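Long-range contacts in purine nucleosidase, (IunH-1) (Sulfolobus solfataricus, PDB 3T8J), which is an archaeal member of the nucleosidase family, with an alpha/beta fold built round a mixed sheet, a sodium ion bound and four chains in its assembly: residues 9-13 with 79-84; 218-222 with 234-238. All coordinates share one frame; numbering follows the deposited sequence.

Interaction 1: 9-13 with 79-84; sequences DTAED and HGKGGI. With NA (sodium ion), chain B.
The imidazole of His79 is met on one face by the methyl group of Ala11 and at its edge by the carboxylate of Glu12. Ala11 CB lies 4.2 Å from the ring centroid, a CH-pi contact over the face. At the edge, His79 ND1 donates a hydrogen bond to Glu12 OE1 at 2.7 Å, almost straight at 170°. The oxygen receives it on its syn lone pair, in the imidazole plane, and the carboxylate and ring planes differ by 29°.

Glu12 arrives here by bending: its CG sits between the backbone N and the carbonyl carbon (chi1 73°), and a second turn at chi2 folds the acid back. There OE2 takes the backbone N-H of Asp13 on its anti side, well out of the carboxylate plane. On the backbone side of the contact, Gly83 O lies 3.4 Å from Ala11 CB and accepts a weak hydrogen bond from Glu12 N.

The contact joins the start of helix 12-23, with Ala11 at its N-cap, to the glycine-rich loop after helix 76-79. Asp9, Asp13 and Asp14 fit the aspartate-rich N-terminal motif of nucleoside hydrolases; Asp9 OD2 binds the sodium ion at 2.3 Å, beside Asp14, Ser122 and Ile121 O.

Because each carboxylate oxygen holds a separate N-H, this His-carboxylate hydrogen bond restrains the acid against rotation and fixes the orientation of the ring in turn.

Interaction 2: 218-222 with 234-238; sequences YLHYR and HPHPD
An aromatic cluster of Tyr218, His234 and His236 joins helix 209-227 to the turn that opens helix 237-246. Tyr218 lies across both histidines, its ring oblique to each. Its CD2 is 3.6 Å from His234 NE2, the two ring planes being inclined by 32°, and its CB covers a face of the His234 ring, out toward the rim. Farther along the phenol, the OH comes to 3.5 Å from His236 CE1, at the edge of that imidazole and in its plane; here the rings are turned 65° apart. The histidines also touch each other, with His234 CD2 above a face of His236.

Outside partners set the polar ends. Tyr218 OH and His236 ND1 both bond to Asp13 OD1, and Tyr214 OH meets the NE2 atoms of His234 and His236.

The remaining nitrogen of His234, ND1, accepts a hydrogen bond from Arg222 NH1 at 2.9 Å. The bond is bent to 147°: the acceptor is in the guanidinium plane, but the donor stands tilted out of the imidazole plane. Arg222 reaches this far with its chain extended from CG to NE, crossing His234 at about a right angle. NH1 also bonds to Val195 O, its stronger partner, and NH2 forms a salt bridge with Asp197.

Tyr221 supplies the apolar flank, its CE2 3.9 Å from Pro235 CD. The OH lies against two proline rings, 3.5 Å from Pro235 CG and 3.8 Å from Pro237 CD, while Pro235 O, buried with no hydrogen-bonding partner in the model, lies at the ring edge, 3.5 Å from CE2.

With His236 at the N-cap position, the aromatic cluster sits beside the start of helix 237-246 and ties it to helix 209-227 within the alpha/beta fold of the nucleoside hydrolases.

How the interactions relate
Interactions 1 and 2 meet through Asp13, their centres 10 Å apart. Asp13 OD1 lies 2.6 Å from Tyr218 OH and 2.7 Å from His236 ND1, so that one carboxylate oxygen probably serves both sides of interaction 2, while Asp13 OD2 packs 2.8 Å from Asp238 N at the start of helix 237-246. Glu12, the residue before it, also rests on Tyr218 and Tyr221. Asp9 of interaction 1 binds the sodium ion directly. In interaction 2 the side chain of Pro237 is about 8 Å from the ion, but Asp238 OD2 comes to 3.8 Å from it. The N-terminal aspartates thus reach the metal and the aromatic cluster together.

Interaction 1: 9-13 with 79-84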
loop_
_atom_site.group_PDB
_atom_site.type_symbol
_atom_site.label_atom_id
_atom_site.label_comp_id
_atom_site.label_asym_id
_atom_site.label_seq_id
_atom_site.Cartn_x
_atom_site.Cartn_y
_atom_site.Cartn_z
ATOM N N ASP A 9 -11.237 26.864 4.898
ATOM C CA ASP A 9 -11.921 26.401 3.675
ATOM C C ASP A 9 -13.366 26.875 3.804
ATOM O O ASP A 9 -14.272 26.120 4.102
ATOM C CB ASP A 9 -11.799 24.877 3.419
ATOM C CG ASP A 9 -12.316 23.977 4.563
ATOM O OD1 ASP A 9 -12.742 22.834 4.266
ATOM O OD2 ASP A 9 -12.245 24.337 5.770
ATOM N N THR A 10 -13.527 28.182 3.653
ATOM C CA THR A 10 -14.552 28.937 4.387
ATOM C C THR A 10 -15.993 28.489 4.172
ATOM O O THR A 10 -16.546 28.670 3.084
ATOM C CB THR A 10 -14.501 30.427 3.994
ATOM O OG1 THR A 10 -13.138 30.860 3.776
ATOM C CG2 THR A 10 -15.182 31.286 5.072
ATOM N N ALA A 11 -16.593 27.927 5.215
ATOM C CA ALA A 11 -18.019 27.614 5.267
ATOM C C ALA A 11 -18.561 28.155 6.620
ATOM O O ALA A 11 -17.881 28.946 7.316
ATOM C CB ALA A 11 -18.231 26.091 5.105
ATOM N N GLU A 12 -19.767 27.763 7.009
ATOM C CA GLU A 12 -20.429 28.354 8.176
ATOM C C GLU A 12 -19.605 28.375 9.477
ATOM O O GLU A 12 -19.493 29.412 10.125
ATOM C CB GLU A 12 -21.818 27.721 8.389
ATOM C CG GLU A 12 -21.850 26.260 8.948
ATOM C CD GLU A 12 -21.101 25.234 8.106
ATOM O OE1 GLU A 12 -21.652 24.855 7.033
ATOM O OE2 GLU A 12 -19.982 24.806 8.514
ATOM N N ASP A 13 -18.988 27.252 9.814
ATOM C CA ASP A 13 -18.312 27.159 11.107
ATOM C C ASP A 13 -16.969 27.892 11.080
ATOM O O ASP A 13 -16.443 28.254 12.156
ATOM C CB ASP A 13 -18.137 25.695 11.553
ATOM C CG ASP A 13 -18.492 25.473 13.023
ATOM O OD1 ASP A 13 -19.475 26.067 13.528
ATOM O OD2 ASP A 13 -17.820 24.666 13.686
ATOM N N HIS A 79 -22.737 21.685 2.983
ATOM C CA HIS A 79 -22.701 23.090 3.456
ATOM C C HIS A 79 -23.508 24.070 2.604
ATOM O O HIS A 79 -23.599 25.243 2.953
ATOM C CB HIS A 79 -21.248 23.608 3.516
ATOM C CG HIS A 79 -20.345 22.783 4.375
ATOM N ND1 HIS A 79 -20.309 22.906 5.750
ATOM C CD2 HIS A 79 -19.457 21.810 4.060
ATOM C CE1 HIS A 79 -19.439 22.041 6.243
ATOM N NE2 HIS A 79 -18.914 21.354 5.240
ATOM N N GLY A 80 -24.075 23.607 1.500
ATOM C CA GLY A 80 -24.691 24.493 0.497
ATOM C C GLY A 80 -23.683 24.981 -0.532
ATOM O O GLY A 80 -22.479 24.989 -0.277
ATOM N N LYS A 81 -24.167 25.428 -1.697
ATOM C CA LYS A 81 -23.256 25.907 -2.746
ATOM C C LYS A 81 -22.343 27.025 -2.263
ATOM O O LYS A 81 -21.186 27.120 -2.693
ATOM C CB LYS A 81 -24.011 26.369 -4.007
ATOM C CG LYS A 81 -23.058 26.677 -5.195
ATOM C CD LYS A 81 -23.840 26.990 -6.482
ATOM C CE LYS A 81 -22.916 27.321 -7.674
ATOM N NZ LYS A 81 -22.437 26.092 -8.379
ATOM N N GLY A 82 -22.847 27.882 -1.377
ATOM C CA GLY A 82 -22.088 29.024 -0.919
ATOM C C GLY A 82 -21.421 28.781 0.425
ATOM O O GLY A 82 -20.832 29.692 1.002
ATOM N N GLY A 83 -21.564 27.576 0.954
ATOM C CA GLY A 83 -20.911 27.224 2.244
ATOM C C GLY A 83 -21.702 27.633 3.486
ATOM O O GLY A 83 -21.383 27.215 4.618
ATOM N N ILE A 84 -22.775 28.391 3.270
ATOM C CA ILE A 84 -23.632 28.934 4.320
ATOM C C ILE A 84 -25.069 28.796 3.825
ATOM O O ILE A 84 -25.904 29.684 4.007
ATOM C CB ILE A 84 -23.256 30.404 4.629
ATOM C CG1 ILE A 84 -23.223 31.256 3.347
ATOM C CG2 ILE A 84 -21.903 30.450 5.314
ATOM C CD1 ILE A 84 -23.375 32.768 3.637
HETATM NA NA NA B . -12.308 24.944 7.968
HETATM O O HOH W 1 -23.591 25.305 5.559
HETATM O O HOH W 2 -14.514 24.138 8.135
#

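Interaction 2: 218-222 with 234-238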
loop_
_atom_site.group_PDB
_atom_site.type_symbol
_atom_site.label_atom_id
_atom_site.label_comp_id
_atom_site.label_asym_id
_atom_site.label_seq_id
_atom_site.Cartn_x
_atom_site.Cartn_y
_atom_site.Cartn_z
ATOM N N TYR A 218 -26.714 28.149 9.140
ATOM C CA TYR A 218 -26.679 26.770 9.667
ATOM C C TYR A 218 -27.857 25.895 9.252
ATOM O O TYR A 218 -27.796 24.680 9.403
ATOM C CB TYR A 218 -26.532 26.758 11.213
ATOM C CG TYR A 218 -25.103 27.024 11.659
ATOM C CD1 TYR A 218 -24.629 28.328 11.765
ATOM C CD2 TYR A 218 -24.212 25.980 11.935
ATOM C CE1 TYR A 218 -23.323 28.599 12.131
ATOM C CE2 TYR A 218 -22.901 26.249 12.310
ATOM C CZ TYR A 218 -22.458 27.561 12.398
ATOM O OH TYR A 218 -21.153 27.872 12.778
ATOM N N LEU A 219 -28.911 26.476 8.691
ATOM C CA LEU A 219 -30.093 25.681 8.372
ATOM C C LEU A 219 -29.792 24.489 7.462
ATOM O O LEU A 219 -30.234 23.372 7.745
ATOM C CB LEU A 219 -31.188 26.538 7.743
ATOM C CG LEU A 219 -32.512 25.796 7.526
ATOM C CD1 LEU A 219 -32.956 25.057 8.799
ATOM C CD2 LEU A 219 -33.560 26.767 7.075
ATOM N N HIS A 220 -29.084 24.721 6.357
ATOM C CA HIS A 220 -28.792 23.632 5.394
ATOM C C HIS A 220 -27.924 22.559 6.045
ATOM O O HIS A 220 -28.214 21.378 5.922
ATOM C CB HIS A 220 -28.115 24.191 4.116
ATOM C CG HIS A 220 -27.748 23.142 3.104
ATOM N ND1 HIS A 220 -28.352 23.041 1.869
ATOM C CD2 HIS A 220 -26.813 22.159 3.141
ATOM C CE1 HIS A 220 -27.833 22.022 1.201
ATOM N NE2 HIS A 220 -26.888 21.475 1.954
ATOM N N TYR A 221 -26.864 22.990 6.735
ATOM C CA TYR A 221 -25.942 22.089 7.427
ATOM C C TYR A 221 -26.640 21.255 8.493
ATOM O O TYR A 221 -26.373 20.057 8.633
ATOM C CB TYR A 221 -24.839 22.922 8.075
ATOM C CG TYR A 221 -23.682 22.189 8.729
ATOM C CD1 TYR A 221 -22.930 21.275 8.023
ATOM C CD2 TYR A 221 -23.282 22.503 10.037
ATOM C CE1 TYR A 221 -21.813 20.656 8.612
ATOM C CE2 TYR A 221 -22.164 21.895 10.615
ATOM C CZ TYR A 221 -21.454 20.975 9.896
ATOM O OH TYR A 221 -20.340 20.361 10.453
ATOM N N ARG A 222 -27.545 21.878 9.239
ATOM C CA ARG A 222 -28.315 21.160 10.250
ATOM C C ARG A 222 -29.206 20.058 9.643
ATOM O O ARG A 222 -29.252 18.912 10.138
ATOM C CB ARG A 222 -29.143 22.149 11.063
ATOM C CG ARG A 222 -29.935 21.531 12.201
ATOM C CD ARG A 222 -30.725 22.590 12.979
ATOM N NE ARG A 222 -31.399 22.007 14.151
ATOM C CZ ARG A 222 -30.812 21.775 15.331
ATOM N NH1 ARG A 222 -29.535 22.077 15.544
ATOM N NH2 ARG A 222 -31.508 21.223 16.316
ATOM N N HIS A 234 -26.975 19.768 14.929
ATOM C CA HIS A 234 -25.806 20.028 14.101
ATOM C C HIS A 234 -24.582 20.164 14.997
ATOM O O HIS A 234 -24.693 20.549 16.168
ATOM C CB HIS A 234 -25.963 21.246 13.186
ATOM C CG HIS A 234 -26.008 22.563 13.892
ATOM N ND1 HIS A 234 -27.188 23.198 14.217
ATOM C CD2 HIS A 234 -25.014 23.396 14.275
ATOM C CE1 HIS A 234 -26.913 24.356 14.796
ATOM N NE2 HIS A 234 -25.602 24.493 14.852
ATOM N N PRO A 235 -23.420 19.825 14.446
ATOM C CA PRO A 235 -22.194 19.939 15.227
ATOM C C PRO A 235 -21.468 21.271 15.005
ATOM O O PRO A 235 -21.770 21.997 14.057
ATOM C CB PRO A 235 -21.368 18.787 14.689
ATOM C CG PRO A 235 -21.703 18.754 13.243
ATOM C CD PRO A 235 -23.171 19.129 13.165
ATOM N N HIS A 236 -20.492 21.555 15.878
ATOM C CA HIS A 236 -19.659 22.765 15.816
ATOM C C HIS A 236 -18.168 22.367 15.865
ATOM O O HIS A 236 -17.456 22.688 16.825
ATOM C CB HIS A 236 -19.993 23.689 16.998
ATOM C CG HIS A 236 -21.097 24.672 16.733
ATOM N ND1 HIS A 236 -21.063 25.574 15.689
ATOM C CD2 HIS A 236 -22.226 24.958 17.436
ATOM C CE1 HIS A 236 -22.136 26.346 15.737
ATOM N NE2 HIS A 236 -22.861 25.992 16.786
ATOM N N PRO A 237 -17.685 21.660 14.831
ATOM C CA PRO A 237 -16.303 21.186 14.883
ATOM C C PRO A 237 -15.287 22.314 15.053
ATOM O O PRO A 237 -14.379 22.238 15.914
ATOM C CB PRO A 237 -16.122 20.447 13.541
ATOM C CG PRO A 237 -17.166 21.014 12.642
ATOM C CD PRO A 237 -18.338 21.345 13.549
ATOM N N ASP A 238 -15.393 23.350 14.232
ATOM C CA ASP A 238 -14.432 24.461 14.262
ATOM C C ASP A 238 -14.674 25.410 15.431
ATOM O O ASP A 238 -13.723 25.872 16.065
ATOM C CB ASP A 238 -14.478 25.210 12.923
ATOM C CG ASP A 238 -14.305 24.282 11.747
ATOM O OD1 ASP A 238 -13.566 23.271 11.857
ATOM O OD2 ASP A 238 -14.924 24.527 10.684
#